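V-type ATPase 116 kDa subunit (Meiothermus ruber, PDB 3RRK) is the cytoplasmic N-terminal domain of subunit I, a homolog of subunit a, and probably takes part in rotary, ATP-linked proton transport by V-type ATPase. Local coordinates at residues Glu66-Gln71 with Ala99-Val104; Ala105-Val110 with Ser253-Glu258; Glu159-Val164 with Phe176-Glu181; Ala200-Leu205 with Leu210-Phe215; Gly283-Ala288 with Leu308-Val313. All coordinates share one frame; numbering follows the deposited sequence.

Interaction 1 of 5, residues Glu66-Gln71 with Ala99-Val104; sequences EAVVSQ and AVLRPV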
# COMPACT_ATOMS: atom_id res chain seq x y z
N GLU A 66 16.04 -7.63 6.10
CA GLU A 66 14.62 -7.33 6.24
C GLU A 66 14.22 -6.15 5.35
O GLU A 66 13.15 -6.14 4.76
CB GLU A 66 14.28 -7.04 7.69
CG GLU A 66 14.39 -8.25 8.61
CD GLU A 66 14.09 -7.92 10.06
OE1 GLU A 66 14.50 -6.82 10.50
OE2 GLU A 66 13.44 -8.76 10.74
N ALA A 67 15.11 -5.17 5.26
CA ALA A 67 14.90 -4.00 4.41
C ALA A 67 14.91 -4.42 2.94
O ALA A 67 14.09 -3.95 2.15
CB ALA A 67 15.98 -2.92 4.69
N VAL A 68 15.83 -5.31 2.57
CA VAL A 68 15.77 -5.92 1.25
C VAL A 68 14.42 -6.62 1.01
O VAL A 68 13.79 -6.41 -0.01
CB VAL A 68 16.89 -6.93 1.02
CG1 VAL A 68 16.74 -7.53 -0.37
CG2 VAL A 68 18.25 -6.29 1.18
N VAL A 69 13.97 -7.42 1.97
CA VAL A 69 12.68 -8.08 1.79
C VAL A 69 11.57 -7.06 1.54
O VAL A 69 10.78 -7.17 0.60
CB VAL A 69 12.30 -8.96 3.01
CG1 VAL A 69 10.81 -9.27 2.99
CG2 VAL A 69 13.13 -10.24 3.04
N SER A 70 11.50 -6.06 2.40
CA SER A 70 10.44 -5.07 2.31
C SER A 70 10.49 -4.21 1.03
O SER A 70 9.47 -3.93 0.43
CB SER A 70 10.46 -4.20 3.57
OG SER A 70 10.06 -2.88 3.27
N GLN A 71 11.69 -3.83 0.60
CA GLN A 71 11.82 -3.03 -0.62
C GLN A 71 11.51 -3.80 -1.90
O GLN A 71 10.98 -3.23 -2.86
CB GLN A 71 13.22 -2.44 -0.74
CG GLN A 71 13.53 -1.29 0.19
CD GLN A 71 15.03 -1.08 0.36
OE1 GLN A 71 15.49 -0.77 1.46
NE2 GLN A 71 15.80 -1.26 -0.72
N ALA A 99 22.78 -2.88 -3.53
CA ALA A 99 23.22 -1.92 -4.55
C ALA A 99 22.36 -2.04 -5.80
O ALA A 99 22.14 -1.06 -6.51
CB ALA A 99 24.70 -2.11 -4.89
N VAL A 100 21.90 -3.26 -6.06
CA VAL A 100 21.04 -3.56 -7.21
C VAL A 100 19.61 -3.07 -7.00
O VAL A 100 18.92 -2.73 -7.95
CB VAL A 100 21.05 -5.09 -7.52
CG1 VAL A 100 19.97 -5.48 -8.54
CG2 VAL A 100 22.42 -5.50 -8.01
N LEU A 101 19.18 -3.00 -5.75
CA LEU A 101 17.78 -2.78 -5.42
C LEU A 101 17.40 -1.32 -5.12
O LEU A 101 16.27 -0.93 -5.38
CB LEU A 101 17.39 -3.67 -4.24
CG LEU A 101 15.98 -3.53 -3.66
CD1 LEU A 101 14.93 -3.98 -4.69
CD2 LEU A 101 15.85 -4.37 -2.36
N ARG A 102 18.32 -0.54 -4.57
CA ARG A 102 17.99 0.83 -4.18
C ARG A 102 17.42 1.67 -5.32
O ARG A 102 16.36 2.27 -5.17
CB ARG A 102 19.19 1.54 -3.56
CG ARG A 102 19.11 1.65 -2.06
CD ARG A 102 18.40 2.92 -1.62
NE ARG A 102 17.11 3.12 -2.28
CZ ARG A 102 15.93 2.79 -1.75
NH1 ARG A 102 14.83 3.02 -2.43
NH2 ARG A 102 15.86 2.21 -0.55
N PRO A 103 18.11 1.70 -6.46
CA PRO A 103 17.62 2.52 -7.57
C PRO A 103 16.26 2.04 -8.04
O PRO A 103 15.38 2.85 -8.33
CB PRO A 103 18.66 2.26 -8.67
CG PRO A 103 19.85 1.73 -7.96
CD PRO A 103 19.32 0.95 -6.83
N VAL A 104 16.10 0.72 -8.13
CA VAL A 104 14.87 0.11 -8.56
C VAL A 104 13.71 0.38 -7.59
O VAL A 104 12.61 0.70 -8.00
CB VAL A 104 15.05 -1.42 -8.71
CG1 VAL A 104 13.71 -2.10 -8.95
CG2 VAL A 104 16.02 -1.72 -9.84
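V68 and Q71, one helical turn apart on helix 56-79, receive the L101 side chain from helix 94-138; R102 comes to Q71 from the other helix as well. The two short segments cross at 39° with their axes 10.6 Å apart, running in roughly the same direction. The apolar part is carried by one branch of L101: its CD2 lies 3.8 Å from V68 CG1 and 3.6 Å from Q71 CB, so the methyl sits between the valine branch and the root of the glutamine. A chi1 of 175° swings L101 CG away from its own amide nitrogen and sends the branches toward helix 56-79. The same methyl also meets the amide, with Q71 NE2 3.5 Å from L101 CD2. The polar part is a meeting without a bond. R102 NH2 lies over the face of the Q71 amide, 3.5 Å from Q71 CD, the side chains crossing at about a right angle; NE2 and NH2 are both donors. The arginine has a second conformer, so this placement, like its NH1 bond to S106, is tentative. With an alanine here instead of Q71, CB would remain, but L101 CD2 would probably lose its amide neighbour and R102 NH2 the flat group it lies over. Helix 224-281 covers the contact from another direction, V69 touching A267 and L101 touching L260, which makes this part of a three-helix bundle in the elongated middle of the domain. Cohesion between these segments therefore rests on hydrocarbon packing, with the glutamine contributing bulk and the arginine's part uncertain.

Interaction 2 of 5, residues Ala105-Val110 with Ser253-Glu258; sequences ASRAEV and SRESGE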
# COMPACT_ATOMS: atom_id res chain seq x y z
N ALA A 105 13.97 0.23 -6.30
CA ALA A 105 12.96 0.49 -5.30
C ALA A 105 12.52 1.97 -5.27
O ALA A 105 11.34 2.29 -5.10
CB ALA A 105 13.44 0.04 -3.94
N SER A 106 13.48 2.88 -5.43
CA SER A 106 13.17 4.30 -5.49
C SER A 106 12.32 4.64 -6.72
O SER A 106 11.35 5.39 -6.63
CB SER A 106 14.44 5.13 -5.48
OG SER A 106 14.95 5.19 -4.17
N ARG A 107 12.67 4.09 -7.86
CA ARG A 107 11.90 4.35 -9.06
C ARG A 107 10.51 3.77 -8.93
O ARG A 107 9.54 4.39 -9.33
CB ARG A 107 12.58 3.81 -10.30
CG ARG A 107 13.46 4.82 -11.01
CD ARG A 107 14.38 4.13 -12.00
NE ARG A 107 13.66 3.58 -13.15
CZ ARG A 107 13.99 2.44 -13.77
NH1 ARG A 107 15.01 1.70 -13.32
NH2 ARG A 107 13.28 2.02 -14.82
N ALA A 108 10.41 2.59 -8.35
CA ALA A 108 9.10 1.96 -8.28
C ALA A 108 8.26 2.78 -7.32
O ALA A 108 7.07 3.00 -7.54
CB ALA A 108 9.20 0.49 -7.84
N GLU A 109 8.88 3.26 -6.25
CA GLU A 109 8.09 3.99 -5.27
C GLU A 109 7.45 5.22 -5.90
O GLU A 109 6.27 5.50 -5.69
CB GLU A 109 8.91 4.38 -4.05
CG GLU A 109 8.05 4.77 -2.86
CD GLU A 109 8.83 5.55 -1.81
OE1 GLU A 109 9.98 5.97 -2.11
OE2 GLU A 109 8.30 5.77 -0.70
N VAL A 110 8.25 5.94 -6.69
CA VAL A 110 7.84 7.17 -7.34
C VAL A 110 6.80 6.89 -8.43
O VAL A 110 5.73 7.47 -8.43
CB VAL A 110 9.09 7.91 -7.92
CG1 VAL A 110 8.72 8.90 -9.00
CG2 VAL A 110 9.87 8.58 -6.79
N SER A 253 9.53 -3.35 -15.10
CA SER A 253 9.23 -4.76 -15.00
C SER A 253 10.15 -5.60 -15.91
O SER A 253 10.78 -6.57 -15.48
CB SER A 253 7.78 -5.01 -15.38
OG SER A 253 7.38 -6.31 -14.99
N ARG A 254 10.23 -5.22 -17.17
CA ARG A 254 11.08 -5.95 -18.09
C ARG A 254 12.55 -5.91 -17.67
O ARG A 254 13.25 -6.90 -17.77
CB ARG A 254 10.90 -5.41 -19.51
CG ARG A 254 9.49 -5.56 -20.05
CD ARG A 254 9.43 -5.30 -21.56
NE ARG A 254 9.80 -3.92 -21.87
CZ ARG A 254 8.95 -2.91 -21.94
NH1 ARG A 254 7.65 -3.11 -21.75
NH2 ARG A 254 9.39 -1.69 -22.22
N GLU A 255 13.01 -4.77 -17.19
CA GLU A 255 14.42 -4.64 -16.86
C GLU A 255 14.77 -5.33 -15.56
O GLU A 255 15.88 -5.83 -15.39
CB GLU A 255 14.80 -3.16 -16.75
CG GLU A 255 14.74 -2.38 -18.05
CD GLU A 255 14.94 -0.89 -17.82
OE1 GLU A 255 14.78 -0.42 -16.66
OE2 GLU A 255 15.25 -0.18 -18.82
N SER A 256 13.83 -5.36 -14.63
CA SER A 256 14.16 -5.68 -13.25
C SER A 256 13.21 -6.63 -12.51
O SER A 256 13.47 -7.00 -11.37
CB SER A 256 14.32 -4.38 -12.44
OG SER A 256 15.59 -3.81 -12.64
N GLY A 257 12.09 -6.99 -13.14
CA GLY A 257 11.13 -7.88 -12.50
C GLY A 257 11.74 -9.17 -11.96
O GLY A 257 11.55 -9.52 -10.79
N GLU A 258 12.50 -9.86 -12.81
CA GLU A 258 13.10 -11.12 -12.42
C GLU A 258 14.14 -10.97 -11.29
O GLU A 258 14.19 -11.80 -10.38
CB GLU A 258 13.70 -11.84 -13.64
CG GLU A 258 14.45 -13.10 -13.30
CD GLU A 258 15.26 -13.64 -14.48
OE1 GLU A 258 15.63 -12.81 -15.36
OE2 GLU A 258 15.51 -14.87 -14.54
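R107 of helix 94-138 reaches across to E255 of helix 224-281, and this single ion pair is the whole of the contact between the two segments. The donor is R107 NH2 and the acceptor E255 OE1, 3.4 Å apart; the N-H points well at the oxygen, at 160°, but the length makes it a weak hydrogen bond within a salt bridge. The carboxylate oxygen lies at the edge of the guanidinium, near its plane, yet the two flat groups are twisted 66° against each other. R107 NH1 is farther from the same oxygen, 4.0 Å from E255 OE1, so only NH2 makes the bond, and weakly. The glutamate gets there by stretching: CG is anti to the carbonyl carbon (chi1 -67°) and the chain beyond it is extended, whereas the arginine bends at chi3 and meets it at about a right angle. The two long helices are companions in the bundle that forms the elongated middle of the domain, and the pair bridges them at the surface; nearby, R107 and A108 also touch L252 of helix 224-281. A neighbouring polar group of 105-110 has a partner of its own on helix 94-138: E109 OE2 forms a salt bridge with K113 NZ. On the other segment, the backbone N of G257 is bonded to S253 O at 2.7 Å, and that of S256 reaches the same oxygen only weakly.

Interaction 3 of 5, residues Glu159-Val164 with Phe176-Glu181; sequences EELEAV and FVLEAE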
# COMPACT_ATOMS: atom_id res chain seq x y z
N GLU A 159 -39.43 17.71 -8.05
CA GLU A 159 -40.40 17.90 -6.99
C GLU A 159 -39.69 18.37 -5.72
O GLU A 159 -40.18 19.24 -5.01
CB GLU A 159 -41.17 16.60 -6.72
CG GLU A 159 -42.14 16.18 -7.83
CD GLU A 159 -41.44 15.66 -9.09
OE1 GLU A 159 -40.33 15.10 -8.97
OE2 GLU A 159 -42.00 15.82 -10.19
N GLU A 160 -38.53 17.78 -5.45
CA GLU A 160 -37.76 18.14 -4.27
C GLU A 160 -37.20 19.55 -4.41
O GLU A 160 -37.10 20.30 -3.44
CB GLU A 160 -36.64 17.12 -4.01
CG GLU A 160 -36.15 17.10 -2.56
CD GLU A 160 -35.02 16.10 -2.31
OE1 GLU A 160 -34.42 15.60 -3.28
OE2 GLU A 160 -34.74 15.83 -1.12
N LEU A 161 -36.85 19.92 -5.64
CA LEU A 161 -36.32 21.24 -5.89
C LEU A 161 -37.33 22.29 -5.47
O LEU A 161 -36.98 23.32 -4.89
CB LEU A 161 -35.99 21.40 -7.37
CG LEU A 161 -35.31 22.71 -7.75
CD1 LEU A 161 -33.99 22.87 -7.03
CD2 LEU A 161 -35.11 22.79 -9.26
N GLU A 162 -38.60 22.02 -5.74
CA GLU A 162 -39.68 22.93 -5.38
C GLU A 162 -39.77 23.13 -3.88
O GLU A 162 -39.86 24.27 -3.41
CB GLU A 162 -41.00 22.42 -5.92
CG GLU A 162 -41.03 22.43 -7.42
CD GLU A 162 -40.29 23.63 -7.98
OE1 GLU A 162 -40.70 24.78 -7.68
OE2 GLU A 162 -39.29 23.42 -8.71
N ALA A 163 -39.76 22.04 -3.13
CA ALA A 163 -39.82 22.11 -1.67
C ALA A 163 -38.73 23.05 -1.15
O ALA A 163 -38.95 23.80 -0.19
CB ALA A 163 -39.67 20.71 -1.06
N VAL A 164 -37.57 23.00 -1.80
CA VAL A 164 -36.43 23.87 -1.49
C VAL A 164 -36.74 25.32 -1.84
O VAL A 164 -36.53 26.24 -1.04
CB VAL A 164 -35.20 23.45 -2.30
CG1 VAL A 164 -34.09 24.48 -2.16
CG2 VAL A 164 -34.71 22.09 -1.87
N PHE A 176 -33.07 35.53 -3.46
CA PHE A 176 -32.29 34.36 -3.84
C PHE A 176 -32.60 33.97 -5.27
O PHE A 176 -33.63 34.34 -5.83
CB PHE A 176 -32.56 33.17 -2.91
CG PHE A 176 -33.90 32.52 -3.14
CD1 PHE A 176 -34.03 31.45 -4.01
CD2 PHE A 176 -35.03 32.98 -2.47
CE1 PHE A 176 -35.27 30.84 -4.21
CE2 PHE A 176 -36.28 32.38 -2.66
CZ PHE A 176 -36.40 31.31 -3.53
N VAL A 177 -31.69 33.19 -5.85
CA VAL A 177 -31.89 32.63 -7.18
C VAL A 177 -31.65 31.12 -7.13
O VAL A 177 -30.56 30.66 -6.79
CB VAL A 177 -30.93 33.27 -8.21
CG1 VAL A 177 -30.97 32.50 -9.51
CG2 VAL A 177 -31.29 34.73 -8.43
N LEU A 178 -32.68 30.35 -7.45
CA LEU A 178 -32.53 28.91 -7.47
C LEU A 178 -32.66 28.38 -8.89
O LEU A 178 -33.73 28.41 -9.47
CB LEU A 178 -33.55 28.26 -6.53
CG LEU A 178 -33.45 26.74 -6.42
CD1 LEU A 178 -32.02 26.27 -6.07
CD2 LEU A 178 -34.48 26.23 -5.42
N GLU A 179 -31.55 27.91 -9.44
CA GLU A 179 -31.56 27.34 -10.78
C GLU A 179 -30.94 25.96 -10.74
O GLU A 179 -30.19 25.63 -9.82
CB GLU A 179 -30.80 28.25 -11.74
CG GLU A 179 -31.46 29.61 -11.94
CD GLU A 179 -32.88 29.50 -12.48
OE1 GLU A 179 -33.08 28.81 -13.51
OE2 GLU A 179 -33.81 30.09 -11.87
N ALA A 180 -31.27 25.14 -11.72
CA ALA A 180 -30.86 23.74 -11.68
C ALA A 180 -30.70 23.17 -13.08
O ALA A 180 -31.37 23.59 -14.02
CB ALA A 180 -31.85 22.93 -10.90
N GLU A 181 -29.79 22.21 -13.20
CA GLU A 181 -29.55 21.53 -14.47
C GLU A 181 -29.67 20.05 -14.24
O GLU A 181 -29.26 19.55 -13.19
CB GLU A 181 -28.17 21.88 -15.04
CG GLU A 181 -28.14 23.19 -15.81
CD GLU A 181 -29.17 23.23 -16.93
OE1 GLU A 181 -29.34 22.19 -17.61
OE2 GLU A 181 -29.81 24.29 -17.12
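L161 and V164 of helix 158-172 pack on L178 and A180 of strand 177-182, a helix-on-sheet layer in the distal end of the molecule. L161 divides its two methyls between two strand residues: CD1 lies 3.8 Å from L178 CD2, and CD2 lies 3.7 Å from A180 CB. With CG anti to the backbone N (chi1 -175°), the forked end of L161 spans these two residues on the helix-facing side of the strand, and its side chain slides past that of L178 in the opposite direction. V164, one turn further along the helix, adds CG1 at 3.7 Å from L178 CD2, coming in at about a right angle, so that one leucine methyl is touched by both helix residues. Helix 158-172 links strand 148-155 to strand 177-182, parallel strands separated by strand 187-194, in a split beta-alpha-beta crossover over a three-stranded antiparallel sheet. The helix and strand segments run nearly antiparallel, at 168°, with axes 10.1 Å apart. Strand 177-182 lies at an edge of the sheet and is bonded through its backbone to 187-194, V177 pairing with V192 and E179 with L190. F153 of strand 148-155 extends the apolar layer, touching V164 and L178, while L161 and A180 both rest on A189.

Interaction 4 of 5, residues Ala200-Leu205 with Leu210-Phe215; sequences AARSSL and LAELRF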
# COMPACT_ATOMS: atom_id res chain seq x y z
N ALA A 200 -28.43 31.28 6.18
CA ALA A 200 -29.89 31.15 6.20
C ALA A 200 -30.33 30.21 5.10
O ALA A 200 -31.32 29.49 5.23
CB ALA A 200 -30.54 32.53 6.02
N ALA A 201 -29.59 30.24 4.00
CA ALA A 201 -29.85 29.37 2.88
C ALA A 201 -29.40 27.95 3.20
O ALA A 201 -30.08 26.97 2.88
CB ALA A 201 -29.13 29.90 1.65
N ARG A 202 -28.23 27.84 3.83
CA ARG A 202 -27.69 26.55 4.24
C ARG A 202 -28.66 25.86 5.21
O ARG A 202 -28.97 24.68 5.06
CB ARG A 202 -26.32 26.73 4.89
CG ARG A 202 -25.51 25.46 4.97
CD ARG A 202 -24.17 25.67 5.63
NE ARG A 202 -23.40 26.73 4.98
CZ ARG A 202 -22.80 26.62 3.80
NH1 ARG A 202 -22.89 25.49 3.12
NH2 ARG A 202 -22.12 27.65 3.30
N SER A 203 -29.15 26.62 6.19
CA SER A 203 -30.15 26.12 7.12
C SER A 203 -31.39 25.56 6.41
O SER A 203 -31.96 24.55 6.82
CB SER A 203 -30.55 27.22 8.10
OG SER A 203 -31.81 26.93 8.68
N SER A 204 -31.82 26.22 5.35
CA SER A 204 -32.96 25.73 4.62
C SER A 204 -32.68 24.37 4.02
O SER A 204 -33.53 23.48 4.08
CB SER A 204 -33.37 26.70 3.53
OG SER A 204 -33.68 27.95 4.12
N LEU A 205 -31.50 24.19 3.43
CA LEU A 205 -31.14 22.89 2.88
C LEU A 205 -31.06 21.88 4.00
O LEU A 205 -31.54 20.75 3.88
CB LEU A 205 -29.80 22.94 2.16
CG LEU A 205 -29.54 23.99 1.08
CD1 LEU A 205 -28.27 23.64 0.30
CD2 LEU A 205 -30.72 24.12 0.15
N LEU A 210 -30.63 18.14 2.82
CA LEU A 210 -29.74 18.36 1.70
C LEU A 210 -28.47 19.06 2.19
O LEU A 210 -28.46 19.67 3.26
CB LEU A 210 -30.42 19.24 0.66
CG LEU A 210 -31.77 18.75 0.12
CD1 LEU A 210 -32.47 19.86 -0.64
CD2 LEU A 210 -31.53 17.55 -0.76
N ALA A 211 -27.40 18.97 1.42
CA ALA A 211 -26.15 19.58 1.84
C ALA A 211 -25.38 20.09 0.64
O ALA A 211 -25.61 19.65 -0.49
CB ALA A 211 -25.30 18.57 2.62
N GLU A 212 -24.47 21.03 0.89
CA GLU A 212 -23.57 21.48 -0.16
C GLU A 212 -22.79 20.31 -0.75
O GLU A 212 -22.33 19.42 -0.04
CB GLU A 212 -22.61 22.55 0.36
CG GLU A 212 -21.43 22.74 -0.56
CD GLU A 212 -20.72 24.07 -0.37
OE1 GLU A 212 -21.05 24.80 0.59
OE2 GLU A 212 -19.82 24.36 -1.20
N LEU A 213 -22.69 20.30 -2.07
CA LEU A 213 -21.90 19.29 -2.75
C LEU A 213 -20.44 19.68 -2.61
O LEU A 213 -20.04 20.78 -3.00
CB LEU A 213 -22.31 19.20 -4.23
CG LEU A 213 -21.41 18.42 -5.19
CD1 LEU A 213 -21.16 17.00 -4.69
CD2 LEU A 213 -22.03 18.41 -6.59
N ARG A 214 -19.65 18.78 -2.03
CA ARG A 214 -18.23 19.00 -1.86
C ARG A 214 -17.52 18.34 -3.02
O ARG A 214 -17.96 17.31 -3.52
CB ARG A 214 -17.74 18.40 -0.54
CG ARG A 214 -18.42 18.94 0.71
CD ARG A 214 -17.98 20.37 1.02
NE ARG A 214 -18.88 21.00 2.00
CZ ARG A 214 -18.74 22.24 2.46
NH1 ARG A 214 -17.74 23.01 2.04
NH2 ARG A 214 -19.61 22.72 3.34
N PHE A 215 -16.45 18.96 -3.49
CA PHE A 215 -15.60 18.33 -4.48
C PHE A 215 -14.37 17.87 -3.77
O PHE A 215 -13.83 18.59 -2.93
CB PHE A 215 -15.30 19.28 -5.62
CG PHE A 215 -16.48 19.52 -6.49
CD1 PHE A 215 -16.72 18.70 -7.58
CD2 PHE A 215 -17.38 20.51 -6.20
CE1 PHE A 215 -17.82 18.88 -8.39
CE2 PHE A 215 -18.49 20.72 -7.00
CZ PHE A 215 -18.71 19.89 -8.10
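E212, in the loop after helix 198-206, faces R202 on that helix and R214 two residues further on, and the three form a salt-bridge network on the surface. The E212 side chain can be followed outward. Its CB passes 4.0 Å from R202 NH1. CG is anti to the backbone N (chi1 163°) and the chain runs on extended, which lifts the carboxylate up between the two arginines. CD lies over the centre of the R214 guanidinium, 3.9 Å above its plane. At the tip, OE1 accepts a hydrogen bond from R202 NH1 at 3.2 Å, fairly straight at 163° and met nearly along the C-O axis. The guanidinium and carboxylate are almost coplanar here, 13° apart, with OE1 at the arginine's edge. R214 NH2 is a long 3.7 Å from the same OE1, which lies well out of that guanidinium's plane, so attraction there is between charges alone. The one carboxylate is thus shared by two cations, which probably favours its ionised form. R202 is held a second time, through NE, by a salt bridge to E199 on its own helix. The helix and loop also join through L205 and L210: both touch neighbouring elements, L205 resting on I151 and F153 of strand 148-155 and L210 on V164 of helix 158-172. Between them L205 CB and L210 CB are 4.0 Å apart, and L210 N donates to L205 O at 3.0 Å.

Interaction 5 of 5, residues Gly283-Ala288 with Leu308-Val313; sequences GKYGAA and LRDQIV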
# COMPACT_ATOMS: atom_id res chain seq x y z
N GLY A 283 16.27 -19.24 23.85
CA GLY A 283 15.58 -20.33 24.50
C GLY A 283 14.12 -20.43 24.08
O GLY A 283 13.27 -20.87 24.86
N LYS A 284 13.83 -20.03 22.85
CA LYS A 284 12.46 -20.04 22.35
C LYS A 284 12.05 -21.45 21.93
O LYS A 284 10.97 -21.67 21.40
CB LYS A 284 12.29 -19.02 21.20
CG LYS A 284 10.87 -18.90 20.62
CD LYS A 284 10.84 -18.05 19.34
CE LYS A 284 9.48 -18.10 18.61
NZ LYS A 284 9.25 -19.33 17.79
N TYR A 285 12.93 -22.42 22.17
CA TYR A 285 12.60 -23.81 21.89
C TYR A 285 12.89 -24.76 23.05
O TYR A 285 13.92 -24.63 23.74
CB TYR A 285 13.30 -24.26 20.62
CG TYR A 285 12.74 -23.60 19.40
CD1 TYR A 285 11.38 -23.60 19.17
CD2 TYR A 285 13.56 -22.94 18.50
CE1 TYR A 285 10.84 -22.99 18.05
CE2 TYR A 285 13.03 -22.32 17.38
CZ TYR A 285 11.67 -22.35 17.16
OH TYR A 285 11.13 -21.74 16.05
N GLY A 286 11.98 -25.70 23.28
CA GLY A 286 12.11 -26.65 24.38
C GLY A 286 13.10 -27.77 24.11
O GLY A 286 13.88 -28.15 24.99
N ALA A 287 13.07 -28.31 22.90
CA ALA A 287 13.99 -29.38 22.54
C ALA A 287 15.09 -28.86 21.62
O ALA A 287 14.81 -28.18 20.63
CB ALA A 287 13.23 -30.52 21.88
N ALA A 288 16.34 -29.18 21.96
CA ALA A 288 17.50 -28.78 21.18
C ALA A 288 18.63 -29.81 21.21
O ALA A 288 19.02 -30.29 22.27
CB ALA A 288 18.02 -27.45 21.67
N LEU A 308 9.01 -27.51 11.21
CA LEU A 308 8.67 -27.06 12.58
C LEU A 308 9.91 -26.75 13.43
O LEU A 308 9.80 -26.34 14.60
CB LEU A 308 7.84 -28.12 13.32
CG LEU A 308 6.53 -28.70 12.79
CD1 LEU A 308 6.77 -29.86 11.83
CD2 LEU A 308 5.66 -29.16 13.95
N ARG A 309 11.08 -26.95 12.83
CA ARG A 309 12.35 -26.90 13.53
C ARG A 309 13.28 -25.96 12.79
O ARG A 309 13.07 -25.68 11.61
CB ARG A 309 12.99 -28.28 13.46
CG ARG A 309 13.27 -28.68 12.02
CD ARG A 309 14.02 -29.99 11.89
NE ARG A 309 15.47 -29.82 11.99
CZ ARG A 309 16.32 -29.91 10.97
NH1 ARG A 309 15.88 -30.17 9.74
NH2 ARG A 309 17.63 -29.75 11.18
N ASP A 310 14.30 -25.48 13.48
CA ASP A 310 15.36 -24.74 12.80
C ASP A 310 16.75 -25.20 13.22
O ASP A 310 17.02 -25.43 14.39
CB ASP A 310 15.19 -23.22 12.96
CG ASP A 310 14.66 -22.84 14.33
OD1 ASP A 310 15.44 -22.85 15.31
OD2 ASP A 310 13.47 -22.50 14.42
N GLN A 311 17.62 -25.34 12.23
CA GLN A 311 18.97 -25.78 12.48
C GLN A 311 19.91 -24.61 12.28
O GLN A 311 19.48 -23.51 11.95
CB GLN A 311 19.33 -26.90 11.50
CG GLN A 311 19.85 -26.43 10.13
CD GLN A 311 18.74 -26.20 9.11
OE1 GLN A 311 17.55 -26.17 9.45
NE2 GLN A 311 19.13 -26.04 7.84
N ILE A 312 21.20 -24.84 12.52
CA ILE A 312 22.26 -24.02 11.96
C ILE A 312 23.51 -24.89 11.82
O ILE A 312 24.07 -25.34 12.82
CB ILE A 312 22.59 -22.71 12.76
CG1 ILE A 312 23.75 -21.97 12.10
CG2 ILE A 312 22.93 -23.01 14.21
CD1 ILE A 312 24.31 -20.81 12.91
N VAL A 313 23.90 -25.14 10.58
CA VAL A 313 25.11 -25.92 10.32
C VAL A 313 26.33 -25.05 10.62
O VAL A 313 26.26 -23.82 10.60
CB VAL A 313 25.15 -26.48 8.88
CG1 VAL A 313 26.13 -27.66 8.80
CG2 VAL A 313 23.76 -26.95 8.45
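Y285, in the turn leading into strand 287-293, and D310, at the start of strand 310-313, bring their side chains together from opposite directions. In the polar approach phenol and carboxylate lie close: Y285 OH is 3.0 Å from D310 OD2. The tyrosine ring carries the rest, its CE2 carbon beside both carboxylate oxygens, with the ring and carboxylate planes turned 46° apart. Y285 CG is anti to the carbonyl carbon (chi1 -69°), and this directs the ring toward D310. A longer charge attraction may add to this, K284 NZ being 6.3 Å from D310 OD2. The surroundings are those of a four-stranded antiparallel sheet, in which strand 15-21 separates 287-293 from the edge strand 310-313. Y285 rests on A20 of that middle strand, whose backbone also pairs with D310, and D310 touches A276 and M280 of helix 224-281. That helix ends in a Schellman motif with G283, at positive phi, as its C-prime residue. Replacing Y285 by an alanine would probably leave D310 without its aromatic neighbour and open a gap above A20. The chemistry implies a polar surface contact between the loop after helix 224-281 and edge strand 310-313, the carboxylate lying against the CE2 and OH side of the ring.

Overall arrangement
The five contacts are strung along an elongated molecule, with a sheet-bearing lobe at each end and long helices between. Interactions 1 and 2 occupy the middle, centres 10 Å apart; both use helix 94-138 and touch directly, V104 CG2 on S256 OG and Q71 CB on A105 CB. Interactions 3 and 4 share the distal lobe, centres 12 Å apart, and are packed together where V164 CG2 meets L210 CD1 at 3.4 Å. Interaction 5 lies in the other lobe, about 75 Å from interaction 3 between centres. Helix 224-281 ties the ends together: it carries one side of interaction 2 and ends just before interaction 5; the centres of interactions 2 and 5 lie about 37 Å apart.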